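Local coordinates for GrpB family protein (Enterococcus faecalis, PDB 2NRK) that is of unknown function but belongs to the GrpB (UPF0157) family, probably related to nucleotidyltransferases, at residues Gln28-Asn33 against Phe56-Glu61; Ser87-Leu92 against His104-Asp109; Val8-Pro13 against Asn47-Pro52. One frame throughout, in Å; residues are numbered along the deposited sequence.

Contact 1. Residues Gln28-Asn33 against Phe56-Glu61; sequences QILKEN and FLVIVE
Leu-30, in the last turn of its helix, presses methyl CD1 against Val-58 CG1 at 3.5 Å, the two branched chains meeting at a slant. The other methyl, Leu-30 CD2, faces Val-60 CG1 at a looser 4.4 Å. Both valines offer CG1 to this leucine, yet by different rotations: in Val-58 it is anti to the backbone N (chi1 177°), in Val-60 anti to the carbonyl carbon (chi1 -61°).

Beyond Lys-31, where phi turns positive and the helix gives out, the contact becomes polar. The backbone O of Asn-33 takes the N-H of Glu-61, with 3.0 Å between Asn-33 O and Glu-61 N. The same oxygen receives a CA-H...O contact from Val-60. In the side-chain amide, Asn-33 ND2 is 3.8 Å from Val-60 CB and Asn-33 OD1 is 3.4 Å from Glu-61 CB. OD1 also accepts the N-H of Glu-62, so one asparagine collects two successive amides where the strand ends. Glu-61 slides past it in the opposite direction, carboxylate and amide planes 53° apart; its OE1 forms a salt bridge with Lys-169 of the second subunit.

Methyls thus join the last helical turn to the strand, and a backbone bond from the residues just beyond the helix joins the strand's end. Helix 14-30 lies against strand 54-60 here, with Phe-73 of helix 70-75 also packing on Leu-30, Ile-105 of strand 101-107 touching both valines, and Asn-33 leading directly into strand 34-40.

Contact 2. Residues Ser87-Leu92 against His104-Asp109; sequences SGRRYL and HIYQFD
With CG swung opposite the backbone N (chi1 -178°) and a bend at chi3, Arg-89 runs alongside Tyr-106, whose own CG is turned away from its carbonyl carbon (chi1 -61°). The aliphatic part of the arginine does the touching: Arg-89 CB is 3.8 Å from Tyr-106 CE1, CG rides over one face of the ring, and Arg-89 CD ends 3.9 Å from Tyr-106 OH. The guanidinium plane is turned 28° from that of the ring, and NH1 comes to the edge of His-104, close to the imidazole plane, while Tyr-91 CB lies over one guanidinium face, toward its rim. Tyr-91 and His-104 also lie side by side, their rings oblique.

One water ties this cluster together, 2.8 Å from Arg-89 NH1, 2.7 Å from His-104 ND1 and 2.5 Å from Tyr-106 OH. The polar groups have further partners: Arg-89 NE gives a bond to Glu-83 O, His-104 NE2 is bonded to Asp-55, and Tyr-106 OH to His-117.

Across the sheet, Arg-90 and Ile-105 share the other face, and Leu-92 CD1 adds a methyl contact with Ile-105 CD1. Arg-90 folds back so that NH1 reaches Arg-89 O from above the carbonyl plane, and NE forms a salt bridge with Asp-67.

Between the two faces the backbones exchange bonds reciprocally, Arg-90 N to Ile-105 O at 2.9 Å and Ile-105 N to Arg-90 O at 2.8 Å. Such a hydrogen-bonded pair, followed by the non-hydrogen-bonded pair Tyr-91 and His-104, is the hallmark of an antiparallel ladder, here that of the beta hairpin formed by strands 89-94 and 101-107.

Contact 3. Residues Val8-Pro13 against Asn47-Pro52; sequences VTEYQP and NLAAKP
Val-8 spreads its methyls over Ala-50 and Lys-51: Val-8 CG1, anti to the backbone N (chi1 178°), lies 3.6 Å from Ala-50 N, while CG2 meets Lys-51 CG, the two side chains crossing at about a right angle.

Thr-9 supplies the hydrogen-bonded core. Thr-9 N gives a bond to Ala-50 O at 3.0 Å, and Thr-9 O takes one from Ala-50 N at 2.9 Å. The two residues form a single antiparallel bridge with no strand around it. The threonine hydroxyl serves its own segment instead: Thr-9 OG1 donates to Glu-10 O at 2.8 Å and accepts from Gln-12 NE2.

Glu-10 starts out away from the other segment, but its bent chain carries OE1 back to a water that it shares with Tyr-11 N and Asn-47 O. OE2 forms a salt bridge with Lys-139 of helix 128-142.

Tyr-11 then turns one ring face to the backbone of Asn-47, whose N lies 3.2 Å above the plane of the Tyr-11 ring, over its centre. Leu-48 O lies in the ring plane at the edge, 3.6 Å from Tyr-11 CD1. Trp-15 of helix 14-30 meets the same tyrosine nearly perpendicularly.

Gln-12, extended beyond CG, points NE2 straight at Thr-9 OG1, which lies in the plane of the amide; Gln-12 NE2 also passes 3.9 Å from Pro-52 CB.

The general lesson is that direct hydrogen bonding between two loops can be by main chain alone, while side chains add packing. Here Thr-9 and Gln-12 bond within their own segment, and Glu-10 reaches across through water. The paired lysine would be expected to favour an ionised Glu-10.

Contacts 1 and 2 lie close together, their centres 10 Å apart, and share one mixed sheet in which strands 54-60 and 101-107 are parallel neighbours. Phe-56 O and His-104 N, and farther along Val-60 O and Phe-108 N, are probably hydrogen-bonded between them, and both contacts touch the second subunit. Contact 3 is set on the opposite side of the chain's centre, about 26 Å from contact 1 and 25 Å from contact 2, centre to centre. Along the sequence, contacts 1 and 3 interleave: helix 14-30 leads from 8-13 to 28-33, and strand 34-40 lies between 28-33 and 47-52. Contact 2 comes after both. The N-terminal part is therefore tied at both ends of that helix, and the later hairpin extends the sheet.

Contact 1. Residues Gln28-Asn33 against Phe56-Glu61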
loop_
_atom_site.group_PDB
_atom_site.type_symbol
_atom_site.label_atom_id
_atom_site.label_comp_id
_atom_site.label_asym_id
_atom_site.label_seq_id
_atom_site.Cartn_x
_atom_site.Cartn_y
_atom_site.Cartn_z
ATOM N N GLN A 28 11.922 17.613 -12.685
ATOM C CA GLN A 28 12.946 18.665 -12.711
ATOM C C GLN A 28 12.661 19.662 -11.596
ATOM O O GLN A 28 13.581 20.224 -11.010
ATOM C CB GLN A 28 13.004 19.417 -14.052
ATOM C CG GLN A 28 13.597 18.621 -15.215
ATOM C CD GLN A 28 13.819 19.494 -16.461
ATOM O OE1 GLN A 28 14.903 19.459 -17.089
ATOM N NE2 GLN A 28 12.805 20.274 -16.826
ATOM N N ILE A 29 11.372 19.874 -11.323
ATOM C CA ILE A 29 10.940 20.858 -10.321
ATOM C C ILE A 29 11.019 20.289 -8.916
ATOM O O ILE A 29 11.505 20.958 -7.999
ATOM C CB ILE A 29 9.506 21.372 -10.619
ATOM C CG1 ILE A 29 9.515 22.200 -11.909
ATOM C CG2 ILE A 29 8.928 22.173 -9.440
ATOM C CD1 ILE A 29 8.126 22.374 -12.482
ATOM N N LEU A 30 10.565 19.041 -8.766
ATOM C CA LEU A 30 10.455 18.434 -7.444
ATOM C C LEU A 30 11.788 17.959 -6.869
ATOM O O LEU A 30 11.947 17.854 -5.643
ATOM C CB LEU A 30 9.505 17.239 -7.523
ATOM C CG LEU A 30 8.044 17.608 -7.731
ATOM C CD1 LEU A 30 7.334 16.424 -8.306
ATOM C CD2 LEU A 30 7.480 18.040 -6.379
ATOM N N LYS A 31 12.729 17.629 -7.752
ATOM C CA LYS A 31 14.078 17.217 -7.351
ATOM C C LYS A 31 14.036 16.030 -6.382
ATOM O O LYS A 31 13.229 15.111 -6.577
ATOM C CB LYS A 31 14.889 18.408 -6.807
ATOM C CG LYS A 31 15.014 19.537 -7.856
ATOM C CD LYS A 31 15.865 20.689 -7.432
ATOM C CE LYS A 31 15.686 21.809 -8.473
ATOM N NZ LYS A 31 16.513 22.980 -8.128
ATOM N N GLU A 32 14.869 16.074 -5.339
ATOM C CA GLU A 32 15.046 14.930 -4.427
ATOM C C GLU A 32 13.808 14.554 -3.625
ATOM O O GLU A 32 13.691 13.403 -3.183
ATOM C CB GLU A 32 16.221 15.150 -3.461
ATOM C CG GLU A 32 17.585 15.334 -4.124
ATOM C CD GLU A 32 17.844 16.763 -4.568
ATOM O OE1 GLU A 32 16.939 17.619 -4.436
ATOM O OE2 GLU A 32 18.972 17.039 -5.032
ATOM N N ASN A 33 12.883 15.498 -3.452
ATOM C CA ASN A 33 11.673 15.237 -2.691
ATOM C C ASN A 33 10.748 14.250 -3.433
ATOM O O ASN A 33 9.852 13.657 -2.828
ATOM C CB ASN A 33 10.938 16.549 -2.448
ATOM C CG ASN A 33 9.846 16.435 -1.407
ATOM O OD1 ASN A 33 9.884 15.582 -0.514
ATOM N ND2 ASN A 33 8.871 17.317 -1.506
ATOM N N PHE A 56 -1.466 12.186 -13.157
ATOM C CA PHE A 56 -0.143 11.911 -12.546
ATOM C C PHE A 56 -0.275 11.677 -11.055
ATOM O O PHE A 56 -0.969 12.452 -10.352
ATOM C CB PHE A 56 0.831 13.093 -12.754
ATOM C CG PHE A 56 1.049 13.447 -14.193
ATOM C CD1 PHE A 56 2.211 13.045 -14.846
ATOM C CD2 PHE A 56 0.091 14.158 -14.907
ATOM C CE1 PHE A 56 2.406 13.314 -16.214
ATOM C CE2 PHE A 56 0.286 14.443 -16.263
ATOM C CZ PHE A 56 1.450 14.019 -16.925
ATOM N N LEU A 57 0.350 10.589 -10.580
ATOM C CA LEU A 57 0.472 10.319 -9.136
ATOM C C LEU A 57 1.914 10.608 -8.768
ATOM O O LEU A 57 2.821 9.978 -9.294
ATOM C CB LEU A 57 0.112 8.863 -8.818
ATOM C CG LEU A 57 0.313 8.435 -7.339
ATOM C CD1 LEU A 57 -0.523 9.287 -6.376
ATOM C CD2 LEU A 57 -0.052 6.952 -7.147
ATOM N N VAL A 58 2.117 11.626 -7.956
ATOM C CA VAL A 58 3.463 12.019 -7.550
ATOM C C VAL A 58 3.581 11.715 -6.046
ATOM O O VAL A 58 2.788 12.220 -5.234
ATOM C CB VAL A 58 3.691 13.532 -7.809
ATOM C CG1 VAL A 58 5.061 13.926 -7.326
ATOM C CG2 VAL A 58 3.554 13.860 -9.293
ATOM N N ILE A 59 4.582 10.913 -5.691
ATOM C CA ILE A 59 4.771 10.497 -4.302
ATOM C C ILE A 59 6.028 11.182 -3.802
ATOM O O ILE A 59 7.093 11.063 -4.432
ATOM C CB ILE A 59 4.918 8.951 -4.224
ATOM C CG1 ILE A 59 3.681 8.297 -4.845
ATOM C CG2 ILE A 59 5.135 8.557 -2.785
ATOM C CD1 ILE A 59 3.874 6.770 -5.025
ATOM N N VAL A 60 5.906 11.917 -2.698
ATOM C CA VAL A 60 7.015 12.725 -2.162
ATOM C C VAL A 60 7.366 12.359 -0.721
ATOM O O VAL A 60 6.547 11.764 0.005
ATOM C CB VAL A 60 6.694 14.274 -2.218
ATOM C CG1 VAL A 60 6.484 14.702 -3.670
ATOM C CG2 VAL A 60 5.464 14.626 -1.332
ATOM N N GLU A 61 8.577 12.734 -0.299
ATOM C CA GLU A 61 8.999 12.503 1.084
ATOM C C GLU A 61 8.269 13.420 2.051
ATOM O O GLU A 61 7.868 12.987 3.137
ATOM C CB GLU A 61 10.514 12.685 1.220
ATOM C CG GLU A 61 11.266 11.617 0.465
ATOM C CD GLU A 61 12.729 11.479 0.896
ATOM O OE1 GLU A 61 13.046 11.608 2.113
ATOM O OE2 GLU A 61 13.544 11.223 -0.019
HETATM O O HOH W 1 13.444 10.993 -2.638
#

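Contact 2. Residues Ser87-Leu92 against His104-Asp109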
loop_
_atom_site.group_PDB
_atom_site.type_symbol
_atom_site.label_atom_id
_atom_site.label_comp_id
_atom_site.label_asym_id
_atom_site.label_seq_id
_atom_site.Cartn_x
_atom_site.Cartn_y
_atom_site.Cartn_z
ATOM N N SER A 87 -7.335 15.609 2.295
ATOM C CA SER A 87 -6.296 15.794 3.308
ATOM C C SER A 87 -4.955 15.230 2.857
ATOM O O SER A 87 -4.878 14.080 2.394
ATOM C CB SER A 87 -6.726 15.154 4.647
ATOM O OG SER A 87 -5.855 15.587 5.682
ATOM N N GLY A 88 -3.904 16.037 2.945
ATOM C CA GLY A 88 -2.572 15.567 2.555
ATOM C C GLY A 88 -2.223 15.630 1.083
ATOM O O GLY A 88 -1.081 15.384 0.729
ATOM N N ARG A 89 -3.172 15.996 0.222
ATOM C CA ARG A 89 -2.880 16.095 -1.207
ATOM C C ARG A 89 -2.342 17.481 -1.557
ATOM O O ARG A 89 -2.657 18.470 -0.857
ATOM C CB ARG A 89 -4.149 15.810 -2.026
ATOM C CG ARG A 89 -3.901 15.842 -3.550
ATOM C CD ARG A 89 -5.155 15.388 -4.308
ATOM N NE ARG A 89 -6.310 16.289 -4.073
ATOM C CZ ARG A 89 -7.430 16.239 -4.802
ATOM N NH1 ARG A 89 -7.537 15.339 -5.792
ATOM N NH2 ARG A 89 -8.453 17.055 -4.558
ATOM N N ARG A 90 -1.505 17.549 -2.590
ATOM C CA ARG A 90 -1.390 18.791 -3.383
ATOM C C ARG A 90 -1.840 18.490 -4.790
ATOM O O ARG A 90 -1.291 17.597 -5.434
ATOM C CB ARG A 90 0.025 19.372 -3.356
ATOM C CG ARG A 90 0.468 19.772 -1.943
ATOM C CD ARG A 90 -0.418 20.892 -1.338
ATOM N NE ARG A 90 0.130 21.354 -0.058
ATOM C CZ ARG A 90 -0.109 20.782 1.121
ATOM N NH1 ARG A 90 -0.936 19.739 1.206
ATOM N NH2 ARG A 90 0.469 21.285 2.243
ATOM N N TYR A 91 -2.799 19.265 -5.285
ATOM C CA TYR A 91 -3.422 18.971 -6.552
ATOM C C TYR A 91 -3.042 20.101 -7.522
ATOM O O TYR A 91 -3.088 21.281 -7.139
ATOM C CB TYR A 91 -4.939 18.933 -6.349
ATOM C CG TYR A 91 -5.754 18.683 -7.603
ATOM C CD1 TYR A 91 -5.619 17.493 -8.312
ATOM C CD2 TYR A 91 -6.707 19.613 -8.036
ATOM C CE1 TYR A 91 -6.414 17.241 -9.464
ATOM C CE2 TYR A 91 -7.503 19.368 -9.185
ATOM C CZ TYR A 91 -7.320 18.186 -9.886
ATOM O OH TYR A 91 -8.101 17.965 -11.016
ATOM N N LEU A 92 -2.659 19.726 -8.733
ATOM C CA LEU A 92 -2.344 20.695 -9.796
ATOM C C LEU A 92 -3.212 20.385 -10.996
ATOM O O LEU A 92 -3.430 19.226 -11.328
ATOM C CB LEU A 92 -0.882 20.583 -10.259
ATOM C CG LEU A 92 0.271 20.461 -9.253
ATOM C CD1 LEU A 92 1.587 20.285 -9.995
ATOM C CD2 LEU A 92 0.319 21.671 -8.406
ATOM N N HIS A 104 -1.649 14.651 -8.931
ATOM C CA HIS A 104 -2.158 14.314 -7.599
ATOM C C HIS A 104 -0.911 13.987 -6.785
ATOM O O HIS A 104 -0.274 12.949 -7.032
ATOM C CB HIS A 104 -3.033 13.049 -7.664
ATOM C CG HIS A 104 -4.125 13.109 -8.694
ATOM N ND1 HIS A 104 -5.432 13.412 -8.377
ATOM C CD2 HIS A 104 -4.090 12.941 -10.036
ATOM C CE1 HIS A 104 -6.163 13.397 -9.481
ATOM N NE2 HIS A 104 -5.375 13.120 -10.503
ATOM N N ILE A 105 -0.530 14.893 -5.887
ATOM C CA ILE A 105 0.716 14.728 -5.140
ATOM C C ILE A 105 0.360 14.291 -3.715
ATOM O O ILE A 105 -0.473 14.908 -3.055
ATOM C CB ILE A 105 1.549 16.024 -5.107
ATOM C CG1 ILE A 105 1.772 16.571 -6.529
ATOM C CG2 ILE A 105 2.907 15.769 -4.465
ATOM C CD1 ILE A 105 2.439 17.995 -6.559
ATOM N N TYR A 106 1.005 13.217 -3.241
ATOM C CA TYR A 106 0.781 12.773 -1.864
ATOM C C TYR A 106 2.109 12.455 -1.173
ATOM O O TYR A 106 3.087 12.101 -1.823
ATOM C CB TYR A 106 -0.038 11.490 -1.824
ATOM C CG TYR A 106 -1.432 11.575 -2.423
ATOM C CD1 TYR A 106 -2.522 11.996 -1.662
ATOM C CD2 TYR A 106 -1.646 11.144 -3.727
ATOM C CE1 TYR A 106 -3.838 11.998 -2.247
ATOM C CE2 TYR A 106 -2.912 11.159 -4.303
ATOM C CZ TYR A 106 -3.981 11.573 -3.571
ATOM O OH TYR A 106 -5.231 11.504 -4.202
ATOM N N GLN A 107 2.115 12.571 0.147
ATOM C CA GLN A 107 3.264 12.124 0.924
ATOM C C GLN A 107 3.319 10.587 0.950
ATOM O O GLN A 107 2.277 9.918 0.903
ATOM C CB GLN A 107 3.164 12.641 2.354
ATOM C CG GLN A 107 4.487 12.623 3.086
ATOM C CD GLN A 107 4.433 13.532 4.302
ATOM O OE1 GLN A 107 4.726 14.725 4.210
ATOM N NE2 GLN A 107 4.012 12.981 5.426
ATOM N N PHE A 108 4.531 10.039 1.027
ATOM C CA PHE A 108 4.754 8.596 0.979
ATOM C C PHE A 108 3.919 7.752 1.993
ATOM O O PHE A 108 3.742 6.539 1.807
ATOM C CB PHE A 108 6.234 8.291 1.269
ATOM C CG PHE A 108 6.592 8.481 2.704
ATOM C CD1 PHE A 108 6.863 9.760 3.188
ATOM C CD2 PHE A 108 6.622 7.395 3.584
ATOM C CE1 PHE A 108 7.178 9.967 4.520
ATOM C CE2 PHE A 108 6.927 7.581 4.933
ATOM C CZ PHE A 108 7.206 8.867 5.410
ATOM N N ASP A 109 3.487 8.383 3.090
ATOM C CA ASP A 109 2.747 7.657 4.125
ATOM C C ASP A 109 1.236 7.736 3.985
ATOM O O ASP A 109 0.503 7.152 4.795
ATOM C CB ASP A 109 3.201 8.030 5.534
ATOM C CG ASP A 109 3.180 9.514 5.797
ATOM O OD1 ASP A 109 2.765 10.313 4.927
ATOM O OD2 ASP A 109 3.628 9.875 6.908
HETATM O O HOH W 2 -0.316 12.874 1.668
HETATM O O HOH W 3 -6.542 12.779 -5.951
#

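Contact 3. Residues Val8-Pro13 against Asn47-Pro52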
loop_
_atom_site.group_PDB
_atom_site.type_symbol
_atom_site.label_atom_id
_atom_site.label_comp_id
_atom_site.label_asym_id
_atom_site.label_seq_id
_atom_site.Cartn_x
_atom_site.Cartn_y
_atom_site.Cartn_z
ATOM N N VAL A 8 -15.058 12.229 -23.962
ATOM C CA VAL A 8 -14.379 10.927 -23.997
ATOM C C VAL A 8 -13.983 10.525 -25.429
ATOM O O VAL A 8 -14.798 10.619 -26.352
ATOM C CB VAL A 8 -15.284 9.847 -23.347
ATOM C CG1 VAL A 8 -14.643 8.460 -23.398
ATOM C CG2 VAL A 8 -15.592 10.234 -21.909
ATOM N N THR A 9 -12.730 10.106 -25.607
ATOM C CA THR A 9 -12.260 9.580 -26.889
ATOM C C THR A 9 -11.867 8.121 -26.739
ATOM O O THR A 9 -11.681 7.633 -25.626
ATOM C CB THR A 9 -11.033 10.369 -27.428
ATOM O OG1 THR A 9 -9.861 10.033 -26.662
ATOM C CG2 THR A 9 -11.286 11.884 -27.352
ATOM N N GLU A 10 -11.744 7.417 -27.858
ATOM C CA GLU A 10 -11.120 6.102 -27.811
ATOM C C GLU A 10 -9.694 6.282 -27.282
ATOM O O GLU A 10 -9.149 7.396 -27.295
ATOM C CB GLU A 10 -11.130 5.435 -29.189
ATOM C CG GLU A 10 -12.544 5.029 -29.661
ATOM C CD GLU A 10 -13.315 4.195 -28.648
ATOM O OE1 GLU A 10 -12.768 3.189 -28.133
ATOM O OE2 GLU A 10 -14.482 4.545 -28.352
ATOM N N TYR A 11 -9.122 5.204 -26.771
ATOM C CA TYR A 11 -7.773 5.251 -26.210
ATOM C C TYR A 11 -6.797 5.876 -27.214
ATOM O O TYR A 11 -6.872 5.603 -28.411
ATOM C CB TYR A 11 -7.312 3.832 -25.886
ATOM C CG TYR A 11 -5.915 3.792 -25.340
ATOM C CD1 TYR A 11 -5.657 4.195 -24.031
ATOM C CD2 TYR A 11 -4.847 3.362 -26.127
ATOM C CE1 TYR A 11 -4.372 4.181 -23.517
ATOM C CE2 TYR A 11 -3.567 3.327 -25.619
ATOM C CZ TYR A 11 -3.323 3.753 -24.334
ATOM O OH TYR A 11 -2.045 3.706 -23.832
ATOM N N GLN A 12 -5.894 6.722 -26.716
ATOM C CA GLN A 12 -4.831 7.287 -27.553
ATOM C C GLN A 12 -3.454 6.810 -27.058
ATOM O O GLN A 12 -3.037 7.184 -25.965
ATOM C CB GLN A 12 -4.893 8.817 -27.536
ATOM C CG GLN A 12 -6.215 9.400 -28.049
ATOM C CD GLN A 12 -6.275 10.919 -27.921
ATOM O OE1 GLN A 12 -5.303 11.611 -28.229
ATOM N NE2 GLN A 12 -7.428 11.448 -27.482
ATOM N N PRO A 13 -2.742 5.980 -27.857
ATOM C CA PRO A 13 -1.419 5.538 -27.405
ATOM C C PRO A 13 -0.497 6.694 -27.063
ATOM O O PRO A 13 0.410 6.516 -26.238
ATOM C CB PRO A 13 -0.848 4.771 -28.624
ATOM C CG PRO A 13 -2.023 4.341 -29.402
ATOM C CD PRO A 13 -3.115 5.380 -29.156
ATOM N N ASN A 47 -5.869 0.813 -24.080
ATOM C CA ASN A 47 -7.113 0.494 -24.798
ATOM C C ASN A 47 -8.410 0.899 -24.075
ATOM O O ASN A 47 -9.514 0.581 -24.534
ATOM C CB ASN A 47 -7.122 -0.964 -25.276
ATOM C CG ASN A 47 -5.858 -1.331 -26.034
ATOM O OD1 ASN A 47 -5.367 -0.562 -26.866
ATOM N ND2 ASN A 47 -5.324 -2.510 -25.751
ATOM N N LEU A 48 -8.282 1.648 -22.988
ATOM C CA LEU A 48 -9.471 2.154 -22.298
ATOM C C LEU A 48 -9.865 3.512 -22.877
ATOM O O LEU A 48 -9.046 4.420 -22.953
ATOM C CB LEU A 48 -9.207 2.284 -20.784
ATOM C CG LEU A 48 -10.325 2.882 -19.927
ATOM C CD1 LEU A 48 -11.672 2.141 -20.085
ATOM C CD2 LEU A 48 -9.835 2.874 -18.448
ATOM N N ALA A 49 -11.135 3.648 -23.273
ATOM C CA ALA A 49 -11.668 4.944 -23.681
ATOM C C ALA A 49 -11.631 5.913 -22.491
ATOM O O ALA A 49 -11.880 5.516 -21.343
ATOM C CB ALA A 49 -13.097 4.798 -24.203
ATOM N N ALA A 50 -11.341 7.184 -22.747
ATOM C CA ALA A 50 -11.138 8.129 -21.640
ATOM C C ALA A 50 -11.209 9.573 -22.092
ATOM O O ALA A 50 -10.961 9.870 -23.241
ATOM C CB ALA A 50 -9.760 7.908 -21.009
ATOM N N LYS A 51 -11.484 10.468 -21.157
ATOM C CA LYS A 51 -11.232 11.884 -21.393
ATOM C C LYS A 51 -9.721 12.045 -21.561
ATOM O O LYS A 51 -8.951 11.422 -20.813
ATOM C CB LYS A 51 -11.674 12.701 -20.202
ATOM C CG LYS A 51 -13.189 12.741 -20.106
ATOM C CD LYS A 51 -13.644 13.043 -18.709
ATOM C CE LYS A 51 -13.434 14.481 -18.309
ATOM N NZ LYS A 51 -14.728 15.006 -17.708
ATOM N N PRO A 52 -9.295 12.833 -22.560
ATOM C CA PRO A 52 -7.855 12.995 -22.823
ATOM C C PRO A 52 -7.194 13.962 -21.850
ATOM O O PRO A 52 -6.676 15.024 -22.262
ATOM C CB PRO A 52 -7.825 13.550 -24.248
ATOM C CG PRO A 52 -9.081 14.273 -24.395
ATOM C CD PRO A 52 -10.118 13.547 -23.560
HETATM O O HOH W 4 -10.512 2.673 -26.722
#